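PDB 6M6Q: dicer Related Helicase from Caenorhabditis elegans, which probably hydrolyses ATP as an RNA helicase of the RIG-I-like receptor subfamily acting in RNA interference, this chain being its N-terminal domain. Local coordinates for residues Val190-Met200 / Lys258-Phe269; Pro77-Arg88 / Ala100-His108. One frame throughout, in Å; residues are numbered along the deposited sequence.

Contact 1: Val190-Met200 / Lys258-Phe269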
loop_
_atom_site.group_PDB
_atom_site.type_symbol
_atom_site.label_atom_id
_atom_site.label_comp_id
_atom_site.label_asym_id
_atom_site.label_seq_id
_atom_site.Cartn_x
_atom_site.Cartn_y
_atom_site.Cartn_z
ATOM N N VAL B 190 8.936 -2.426 0.607
ATOM C CA VAL B 190 10.032 -2.828 1.531
ATOM C C VAL B 190 10.677 -1.558 2.104
ATOM O O VAL B 190 10.740 -1.450 3.332
ATOM C CB VAL B 190 11.062 -3.753 0.853
ATOM C CG1 VAL B 190 12.065 -4.300 1.861
ATOM C CG2 VAL B 190 10.392 -4.901 0.124
ATOM N N ALA B 191 11.071 -0.616 1.239
ATOM C CA ALA B 191 11.718 0.671 1.594
ATOM C C ALA B 191 10.816 1.483 2.530
ATOM O O ALA B 191 11.334 2.130 3.449
ATOM C CB ALA B 191 12.016 1.442 0.337
ATOM N N GLY B 192 9.510 1.448 2.294
ATOM C CA GLY B 192 8.508 2.191 3.078
ATOM C C GLY B 192 8.299 1.605 4.466
ATOM O O GLY B 192 8.031 2.388 5.389
ATOM N N ALA B 193 8.363 0.280 4.603
ATOM C CA ALA B 193 8.109 -0.455 5.868
ATOM C C ALA B 193 9.391 -0.528 6.713
ATOM O O ALA B 193 9.276 -0.634 7.946
ATOM C CB ALA B 193 7.580 -1.830 5.569
ATOM N N ALA B 194 10.559 -0.496 6.077
ATOM C CA ALA B 194 11.867 -0.681 6.741
ATOM C C ALA B 194 12.138 0.466 7.723
ATOM O O ALA B 194 11.649 1.595 7.492
ATOM C CB ALA B 194 12.965 -0.788 5.714
ATOM N N ARG B 195 12.923 0.167 8.758
ATOM C CA ARG B 195 13.432 1.142 9.757
ATOM C C ARG B 195 14.965 1.204 9.628
ATOM O O ARG B 195 15.650 0.360 10.255
ATOM C CB ARG B 195 12.987 0.746 11.174
ATOM C CG ARG B 195 11.476 0.637 11.368
ATOM C CD ARG B 195 10.763 1.970 11.586
ATOM N NE ARG B 195 9.783 2.260 10.538
ATOM C CZ ARG B 195 8.495 1.898 10.572
ATOM N NH1 ARG B 195 8.014 1.246 11.619
ATOM N NH2 ARG B 195 7.696 2.202 9.563
ATOM N N GLY B 196 15.456 2.143 8.825
ATOM C CA GLY B 196 16.856 2.255 8.385
ATOM C C GLY B 196 17.857 2.256 9.524
ATOM O O GLY B 196 18.963 1.761 9.299
ATOM N N MET B 197 17.551 2.888 10.661
ATOM C CA MET B 197 18.556 3.091 11.740
ATOM C C MET B 197 19.067 1.736 12.245
ATOM O O MET B 197 20.285 1.593 12.431
ATOM C CB MET B 197 17.992 3.885 12.909
ATOM C CG MET B 197 19.017 4.790 13.504
ATOM S SD MET B 197 18.492 5.474 15.034
ATOM C CE MET B 197 19.571 6.903 15.115
ATOM N N ILE B 198 18.166 0.786 12.449
ATOM C CA ILE B 198 18.479 -0.576 12.973
ATOM C C ILE B 198 19.242 -1.375 11.890
ATOM O O ILE B 198 20.151 -2.140 12.246
ATOM C CB ILE B 198 17.187 -1.283 13.431
ATOM C CG1 ILE B 198 16.349 -0.403 14.368
ATOM C CG2 ILE B 198 17.504 -2.627 14.069
ATOM C CD1 ILE B 198 14.877 -0.762 14.399
ATOM N N ILE B 199 18.930 -1.150 10.610
ATOM C CA ILE B 199 19.629 -1.800 9.462
ATOM C C ILE B 199 21.076 -1.266 9.413
ATOM O O ILE B 199 21.998 -2.081 9.237
ATOM C CB ILE B 199 18.862 -1.575 8.138
ATOM C CG1 ILE B 199 17.395 -2.000 8.259
ATOM C CG2 ILE B 199 19.555 -2.286 6.987
ATOM C CD1 ILE B 199 16.477 -1.403 7.214
ATOM N N MET B 200 21.274 0.045 9.604
ATOM C CA MET B 200 22.612 0.698 9.530
ATOM C C MET B 200 23.497 0.153 10.668
ATOM O O MET B 200 24.678 -0.165 10.393
ATOM C CB MET B 200 22.485 2.227 9.621
ATOM C CG MET B 200 23.810 3.000 9.522
ATOM S SD MET B 200 24.277 3.442 7.829
ATOM C CE MET B 200 25.023 1.905 7.297
ATOM N N LYS B 258 21.693 12.221 15.738
ATOM C CA LYS B 258 21.041 11.458 16.841
ATOM C C LYS B 258 19.697 10.884 16.360
ATOM O O LYS B 258 19.353 9.752 16.772
ATOM C CB LYS B 258 20.842 12.353 18.072
ATOM C CG LYS B 258 21.056 11.663 19.415
ATOM C CD LYS B 258 19.854 10.888 19.922
ATOM C CE LYS B 258 20.243 9.745 20.835
ATOM N NZ LYS B 258 19.056 9.009 21.327
ATOM N N LYS B 259 18.960 11.643 15.540
ATOM C CA LYS B 259 17.597 11.288 15.061
ATOM C C LYS B 259 17.653 10.812 13.594
ATOM O O LYS B 259 18.273 11.505 12.738
ATOM C CB LYS B 259 16.657 12.484 15.231
ATOM C CG LYS B 259 16.293 12.815 16.674
ATOM C CD LYS B 259 15.207 13.878 16.815
ATOM C CE LYS B 259 13.802 13.302 16.851
ATOM N NZ LYS B 259 12.795 14.313 17.264
ATOM N N TRP B 260 17.012 9.683 13.315
ATOM C CA TRP B 260 16.820 9.122 11.951
ATOM C C TRP B 260 15.582 9.744 11.307
ATOM O O TRP B 260 14.845 10.436 12.015
ATOM C CB TRP B 260 16.701 7.611 12.036
ATOM C CG TRP B 260 16.968 6.891 10.755
ATOM C CD1 TRP B 260 16.039 6.316 9.946
ATOM C CD2 TRP B 260 18.254 6.593 10.169
ATOM N NE1 TRP B 260 16.644 5.695 8.894
ATOM C CE2 TRP B 260 18.000 5.840 9.002
ATOM C CE3 TRP B 260 19.587 6.875 10.509
ATOM C CZ2 TRP B 260 19.022 5.381 8.173
ATOM C CZ3 TRP B 260 20.596 6.409 9.694
ATOM C CH2 TRP B 260 20.314 5.668 8.545
ATOM N N SER B 261 15.401 9.546 10.001
ATOM C CA SER B 261 14.248 10.064 9.211
ATOM C C SER B 261 13.825 9.028 8.165
ATOM O O SER B 261 14.615 8.099 7.884
ATOM C CB SER B 261 14.571 11.377 8.564
ATOM O OG SER B 261 15.538 11.221 7.535
ATOM N N LEU B 262 12.622 9.174 7.614
ATOM C CA LEU B 262 12.092 8.261 6.578
ATOM C C LEU B 262 12.902 8.454 5.293
ATOM O O LEU B 262 13.061 7.456 4.539
ATOM C CB LEU B 262 10.613 8.546 6.352
ATOM C CG LEU B 262 9.703 8.219 7.524
ATOM C CD1 LEU B 262 8.317 8.746 7.265
ATOM C CD2 LEU B 262 9.665 6.731 7.784
ATOM N N HIS B 263 13.434 9.666 5.085
ATOM C CA HIS B 263 14.269 10.020 3.915
ATOM C C HIS B 263 15.605 9.302 4.021
ATOM O O HIS B 263 16.088 8.794 2.983
ATOM C CB HIS B 263 14.459 11.532 3.771
ATOM C CG HIS B 263 15.343 11.890 2.622
ATOM N ND1 HIS B 263 15.023 11.567 1.312
ATOM C CD2 HIS B 263 16.524 12.543 2.569
ATOM C CE1 HIS B 263 15.961 12.022 0.512
ATOM N NE2 HIS B 263 16.895 12.615 1.257
ATOM N N LYS B 264 16.129 9.166 5.233
ATOM C CA LYS B 264 17.407 8.464 5.463
ATOM C C LYS B 264 17.248 6.977 5.131
ATOM O O LYS B 264 18.171 6.427 4.520
ATOM C CB LYS B 264 17.917 8.709 6.878
ATOM C CG LYS B 264 18.712 9.996 7.016
ATOM C CD LYS B 264 19.387 10.175 8.345
ATOM C CE LYS B 264 20.201 11.443 8.398
ATOM N NZ LYS B 264 19.351 12.632 8.176
ATOM N N THR B 265 16.098 6.384 5.442
ATOM C CA THR B 265 15.804 4.950 5.170
ATOM C C THR B 265 15.787 4.734 3.648
ATOM O O THR B 265 16.443 3.791 3.175
ATOM C CB THR B 265 14.481 4.494 5.803
ATOM O OG1 THR B 265 14.475 4.777 7.204
ATOM C CG2 THR B 265 14.230 3.011 5.608
ATOM N N LEU B 266 15.101 5.604 2.908
ATOM C CA LEU B 266 14.967 5.484 1.435
ATOM C C LEU B 266 16.333 5.707 0.774
ATOM O O LEU B 266 16.640 4.980 -0.220
ATOM C CB LEU B 266 13.924 6.488 0.930
ATOM C CG LEU B 266 12.500 6.248 1.433
ATOM C CD1 LEU B 266 11.520 7.140 0.707
ATOM C CD2 LEU B 266 12.098 4.788 1.295
ATOM N N THR B 267 17.146 6.611 1.331
ATOM C CA THR B 267 18.459 6.992 0.767
ATOM C C THR B 267 19.422 5.814 0.888
ATOM O O THR B 267 20.271 5.690 0.005
ATOM C CB THR B 267 18.975 8.279 1.408
ATOM O OG1 THR B 267 18.000 9.282 1.134
ATOM C CG2 THR B 267 20.312 8.730 0.871
ATOM N N MET B 268 19.213 4.919 1.858
ATOM C CA MET B 268 20.011 3.662 2.001
ATOM C C MET B 268 19.734 2.727 0.815
ATOM O O MET B 268 20.703 2.231 0.225
ATOM C CB MET B 268 19.697 2.912 3.295
ATOM C CG MET B 268 20.325 3.512 4.502
ATOM S SD MET B 268 19.936 2.532 5.950
ATOM C CE MET B 268 21.319 1.405 5.977
ATOM N N PHE B 269 18.469 2.480 0.483
ATOM C CA PHE B 269 18.060 1.619 -0.659
ATOM C C PHE B 269 18.481 2.275 -1.978
ATOM O O PHE B 269 18.871 1.545 -2.882
ATOM C CB PHE B 269 16.558 1.339 -0.614
ATOM C CG PHE B 269 16.177 0.330 0.434
ATOM C CD1 PHE B 269 15.934 0.727 1.739
ATOM C CD2 PHE B 269 16.134 -1.024 0.132
ATOM C CE1 PHE B 269 15.615 -0.201 2.715
ATOM C CE2 PHE B 269 15.831 -1.954 1.112
ATOM C CZ PHE B 269 15.562 -1.542 2.400
#
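Trp260 lies flat against the first turn of helix 196-204, one indole face under the backbone of Gly196 and Met197. Met197 CA stands 3.9 Å from the centroid of the six-membered ring of Trp260 in a CH-pi contact, and Met197 CG touches Trp260 CE3 while the two side chains slide past each other in opposite directions. With CG anti to the backbone N (chi1 -160°), the indole is turned so that NE1 donates to Thr265 OG1, 2.9 Å away and almost in the ring plane. The same hydroxyl oxygen accepts from Gly196 N at 3.2 Å, so one threonine ties the indole to the start of the helix. An alanine in place of Trp260 would probably leave Met197 without its aromatic floor and Thr265 OG1 without one of its two donors. Farther along helix 262-271, Met268 and Met200 cross at a slant, Met268 CE 3.9 Å from Met200 CB; the Phe269 ring takes Ala191 CA, of helix 186-193, over one face. The N-to-C directions of helical segments 196-200 and 262-269 differ by 49°. Around this junction, helix 301-310 lies against Val190 and Ala194, helix 33-42 meets Leu266 through Trp34, and helix 210-221 packs on Met200 and Trp260.

Contact 2: Pro77-Arg88 / Ala100-His108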
loop_
_atom_site.group_PDB
_atom_site.type_symbol
_atom_site.label_atom_id
_atom_site.label_comp_id
_atom_site.label_asym_id
_atom_site.label_seq_id
_atom_site.Cartn_x
_atom_site.Cartn_y
_atom_site.Cartn_z
ATOM N N PRO B 77 -1.601 29.578 16.216
ATOM C CA PRO B 77 -0.817 29.645 17.451
ATOM C C PRO B 77 -1.440 28.777 18.559
ATOM O O PRO B 77 -2.673 28.799 18.734
ATOM C CB PRO B 77 -0.826 31.133 17.856
ATOM C CG PRO B 77 -1.382 31.876 16.627
ATOM C CD PRO B 77 -2.221 30.865 15.866
ATOM N N VAL B 78 -0.599 28.036 19.278
ATOM C CA VAL B 78 -1.008 27.126 20.393
ATOM C C VAL B 78 -1.597 27.959 21.558
ATOM O O VAL B 78 -2.348 27.377 22.387
ATOM C CB VAL B 78 0.182 26.249 20.830
ATOM C CG1 VAL B 78 1.351 27.090 21.353
ATOM C CG2 VAL B 78 -0.231 25.184 21.845
ATOM N N SER B 79 -1.337 29.277 21.591
ATOM C CA SER B 79 -1.913 30.222 22.593
ATOM C C SER B 79 -3.416 30.388 22.367
ATOM O O SER B 79 -4.086 30.785 23.310
ATOM C CB SER B 79 -1.212 31.548 22.585
ATOM O OG SER B 79 -0.703 31.849 21.300
ATOM N N HIS B 80 -3.921 30.056 21.177
ATOM C CA HIS B 80 -5.364 30.147 20.833
ATOM C C HIS B 80 -6.039 28.778 20.981
ATOM O O HIS B 80 -7.235 28.696 20.686
ATOM C CB HIS B 80 -5.577 30.724 19.423
ATOM C CG HIS B 80 -5.127 32.139 19.250
ATOM N ND1 HIS B 80 -5.366 33.129 20.197
ATOM C CD2 HIS B 80 -4.449 32.735 18.249
ATOM C CE1 HIS B 80 -4.829 34.263 19.789
ATOM N NE2 HIS B 80 -4.267 34.049 18.597
ATOM N N ASP B 81 -5.336 27.758 21.468
ATOM C CA ASP B 81 -5.932 26.406 21.648
ATOM C C ASP B 81 -6.945 26.459 22.792
ATOM O O ASP B 81 -6.647 26.984 23.856
ATOM C CB ASP B 81 -4.856 25.355 21.886
ATOM C CG ASP B 81 -5.418 23.976 22.155
ATOM O OD1 ASP B 81 -5.669 23.681 23.321
ATOM O OD2 ASP B 81 -5.678 23.253 21.179
ATOM N N PRO B 82 -8.174 25.914 22.627
ATOM C CA PRO B 82 -9.189 25.995 23.681
ATOM C C PRO B 82 -8.754 25.364 25.021
ATOM O O PRO B 82 -9.065 25.931 26.046
ATOM C CB PRO B 82 -10.386 25.234 23.097
ATOM C CG PRO B 82 -10.172 25.302 21.603
ATOM C CD PRO B 82 -8.671 25.243 21.419
ATOM N N ASP B 83 -8.061 24.221 24.985
ATOM C CA ASP B 83 -7.572 23.531 26.204
ATOM C C ASP B 83 -6.431 24.349 26.831
ATOM O O ASP B 83 -6.484 24.544 28.044
ATOM C CB ASP B 83 -7.152 22.100 25.917
ATOM C CG ASP B 83 -8.307 21.225 25.495
ATOM O OD1 ASP B 83 -9.183 20.990 26.328
ATOM O OD2 ASP B 83 -8.312 20.782 24.329
ATOM N N MET B 84 -5.493 24.878 26.029
ATOM C CA MET B 84 -4.409 25.769 26.530
ATOM C C MET B 84 -5.026 26.923 27.320
ATOM O O MET B 84 -4.531 27.192 28.445
ATOM C CB MET B 84 -3.551 26.345 25.403
ATOM C CG MET B 84 -2.330 27.151 25.892
ATOM S SD MET B 84 -1.269 26.199 27.037
ATOM C CE MET B 84 -0.154 25.385 25.899
ATOM N N ILE B 85 -6.047 27.581 26.762
ATOM C CA ILE B 85 -6.679 28.780 27.379
ATOM C C ILE B 85 -7.318 28.352 28.696
ATOM O O ILE B 85 -7.176 29.113 29.687
ATOM C CB ILE B 85 -7.692 29.450 26.424
ATOM C CG1 ILE B 85 -6.985 30.080 25.217
ATOM C CG2 ILE B 85 -8.575 30.468 27.159
ATOM C CD1 ILE B 85 -7.864 30.206 23.998
ATOM N N LYS B 86 -7.899 27.144 28.744
ATOM C CA LYS B 86 -8.605 26.631 29.956
ATOM C C LYS B 86 -7.579 26.348 31.067
ATOM O O LYS B 86 -7.846 26.724 32.214
ATOM C CB LYS B 86 -9.430 25.385 29.633
ATOM C CG LYS B 86 -10.776 25.652 28.985
ATOM C CD LYS B 86 -11.484 24.386 28.633
ATOM C CE LYS B 86 -12.579 24.573 27.613
ATOM N NZ LYS B 86 -13.070 23.263 27.131
ATOM N N ILE B 87 -6.435 25.751 30.717
ATOM C CA ILE B 87 -5.331 25.429 31.666
ATOM C C ILE B 87 -4.875 26.743 32.325
ATOM O O ILE B 87 -4.793 26.779 33.558
ATOM C CB ILE B 87 -4.172 24.685 30.948
ATOM C CG1 ILE B 87 -4.607 23.325 30.357
ATOM C CG2 ILE B 87 -2.956 24.544 31.857
ATOM C CD1 ILE B 87 -4.740 22.183 31.354
ATOM N N ARG B 88 -4.633 27.790 31.530
ATOM C CA ARG B 88 -4.007 29.066 31.992
ATOM C C ARG B 88 -5.018 29.870 32.825
ATOM O O ARG B 88 -4.611 30.878 33.433
ATOM C CB ARG B 88 -3.488 29.898 30.810
ATOM C CG ARG B 88 -2.392 29.217 30.005
ATOM C CD ARG B 88 -1.176 30.084 29.772
ATOM N NE ARG B 88 -1.205 30.693 28.450
ATOM C CZ ARG B 88 -0.457 30.317 27.409
ATOM N NH1 ARG B 88 0.420 29.332 27.522
ATOM N NH2 ARG B 88 -0.577 30.949 26.256
ATOM N N ALA B 100 1.030 20.360 32.158
ATOM C CA ALA B 100 -0.197 20.340 31.341
ATOM C C ALA B 100 0.060 21.107 30.039
ATOM O O ALA B 100 -0.307 20.615 28.991
ATOM C CB ALA B 100 -1.336 20.935 32.130
ATOM N N GLU B 101 0.667 22.284 30.141
ATOM C CA GLU B 101 0.914 23.196 29.007
ATOM C C GLU B 101 1.804 22.479 27.987
ATOM O O GLU B 101 1.562 22.642 26.782
ATOM C CB GLU B 101 1.549 24.509 29.482
ATOM C CG GLU B 101 0.563 25.492 30.120
ATOM C CD GLU B 101 1.128 26.891 30.378
ATOM O OE1 GLU B 101 0.907 27.425 31.483
ATOM O OE2 GLU B 101 1.812 27.433 29.481
ATOM N N THR B 102 2.802 21.717 28.439
ATOM C CA THR B 102 3.775 21.047 27.530
ATOM C C THR B 102 3.048 19.920 26.795
ATOM O O THR B 102 3.278 19.771 25.595
ATOM C CB THR B 102 5.038 20.556 28.257
ATOM O OG1 THR B 102 4.621 19.749 29.349
ATOM C CG2 THR B 102 5.918 21.679 28.759
ATOM N N TYR B 103 2.115 19.250 27.466
ATOM C CA TYR B 103 1.326 18.144 26.885
ATOM C C TYR B 103 0.395 18.704 25.804
ATOM O O TYR B 103 0.263 18.082 24.746
ATOM C CB TYR B 103 0.556 17.373 27.951
ATOM C CG TYR B 103 0.032 16.058 27.438
ATOM C CD1 TYR B 103 0.877 14.962 27.291
ATOM C CD2 TYR B 103 -1.268 15.941 26.961
ATOM C CE1 TYR B 103 0.413 13.754 26.783
ATOM C CE2 TYR B 103 -1.742 14.743 26.441
ATOM C CZ TYR B 103 -0.904 13.644 26.365
ATOM O OH TYR B 103 -1.369 12.466 25.866
ATOM N N VAL B 104 -0.191 19.874 26.041
ATOM C CA VAL B 104 -1.056 20.571 25.045
ATOM C C VAL B 104 -0.185 21.059 23.856
ATOM O O VAL B 104 -0.591 20.849 22.719
ATOM C CB VAL B 104 -1.857 21.696 25.723
ATOM C CG1 VAL B 104 -2.561 22.606 24.730
ATOM C CG2 VAL B 104 -2.856 21.115 26.693
ATOM N N THR B 105 1.015 21.576 24.107
ATOM C CA THR B 105 1.973 22.021 23.061
ATOM C C THR B 105 2.414 20.836 22.188
ATOM O O THR B 105 2.411 20.990 20.944
ATOM C CB THR B 105 3.158 22.749 23.687
ATOM O OG1 THR B 105 2.590 23.785 24.481
ATOM C CG2 THR B 105 4.097 23.349 22.665
ATOM N N LEU B 106 2.769 19.701 22.792
ATOM C CA LEU B 106 3.178 18.469 22.051
ATOM C C LEU B 106 1.999 17.944 21.232
ATOM O O LEU B 106 2.207 17.649 20.069
ATOM C CB LEU B 106 3.673 17.392 23.020
ATOM C CG LEU B 106 5.009 17.677 23.702
ATOM C CD1 LEU B 106 5.189 16.787 24.924
ATOM C CD2 LEU B 106 6.173 17.514 22.734
ATOM N N ARG B 107 0.802 17.858 21.813
ATOM C CA ARG B 107 -0.427 17.390 21.110
ATOM C C ARG B 107 -0.672 18.296 19.888
ATOM O O ARG B 107 -1.086 17.802 18.848
ATOM C CB ARG B 107 -1.618 17.411 22.080
ATOM C CG ARG B 107 -2.897 16.756 21.563
ATOM C CD ARG B 107 -3.971 17.738 21.085
ATOM N NE ARG B 107 -4.747 18.350 22.165
ATOM C CZ ARG B 107 -5.444 19.486 22.048
ATOM N NH1 ARG B 107 -6.112 19.974 23.081
ATOM N NH2 ARG B 107 -5.454 20.144 20.901
ATOM N N HIS B 108 -0.406 19.584 20.037
ATOM C CA HIS B 108 -0.707 20.617 19.028
ATOM C C HIS B 108 0.194 20.395 17.818
ATOM O O HIS B 108 -0.302 20.495 16.680
ATOM C CB HIS B 108 -0.550 22.002 19.646
ATOM C CG HIS B 108 -0.818 23.118 18.707
ATOM N ND1 HIS B 108 0.203 23.789 18.033
ATOM C CD2 HIS B 108 -1.971 23.706 18.344
ATOM C CE1 HIS B 108 -0.321 24.728 17.281
ATOM N NE2 HIS B 108 -1.659 24.691 17.446
#
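Ala100 CB lies 3.7 Å from Ile87 CD1, at one end of an antiparallel helix pair, a helical hairpin in which the short helix 82-87 folds back on the long helix 94-127. The axes of 82-87 and 100-108 come within 9.8 Å and run antiparallel, at 172°. One residue on, Glu101 uses both the apolar and the charged parts of its chain. Its CG rests on Met84 SD, while OE2 receives Arg88 NH1 at 3.1 Å; the donor lies above the carboxylate plane, although the bond stays close to the guanidinium plane. The other oxygen, OE1, is paired with Arg97, so the carboxylate is shared by two arginines.

Val104 fills the middle of the interface, its CG1 reaching Met84 CE and Asp81 OD1. Met84, bent at chi2 and chi3, curls its methyl across to Thr105 OG1, which itself donates to Glu101 O within the helix.

At Arg107 the guanidinium joins two aspartates in a salt-bridge network. NH1 meets Asp83 OD2 at 2.7 Å near the guanidinium plane, with the carboxylate turned 86° from it, whereas NH2 donates to Asp81 OD2 from the syn side, tilted out of both the carboxylate and the guanidinium plane, and is also hydrogen-bonded to Gln111 OE1. Asp81 is at the same time the N-cap of helix 82-87: OD1 accepts from Met84 N through its anti lone pair. Last in the segment comes His108, whose CG stands anti to the backbone N (chi1 179°), presenting one ring face to Val78; Val78 CB sits over that face, 3.8 Å from the centroid of the His108 ring.

In the fold
Both segments of contact 2 come earlier in the chain than either segment of contact 1, and both contacts belong to an all-helical domain without strands. Their centres are 33 Å apart, although their nearest atoms come within about 9 Å without touching. Contact 1 joins helices 186-193 and 196-204 to helix 262-271, about 7 Å from the centre of the chain, and brings together segments 58 residues apart. Contact 2, about 34 Å from that centre, is local: it pairs helix 82-87 with helix 94-127 across a short connection. The domain thus combines a buried core junction with a peripheral, partly buried hairpin, and the two share no helix.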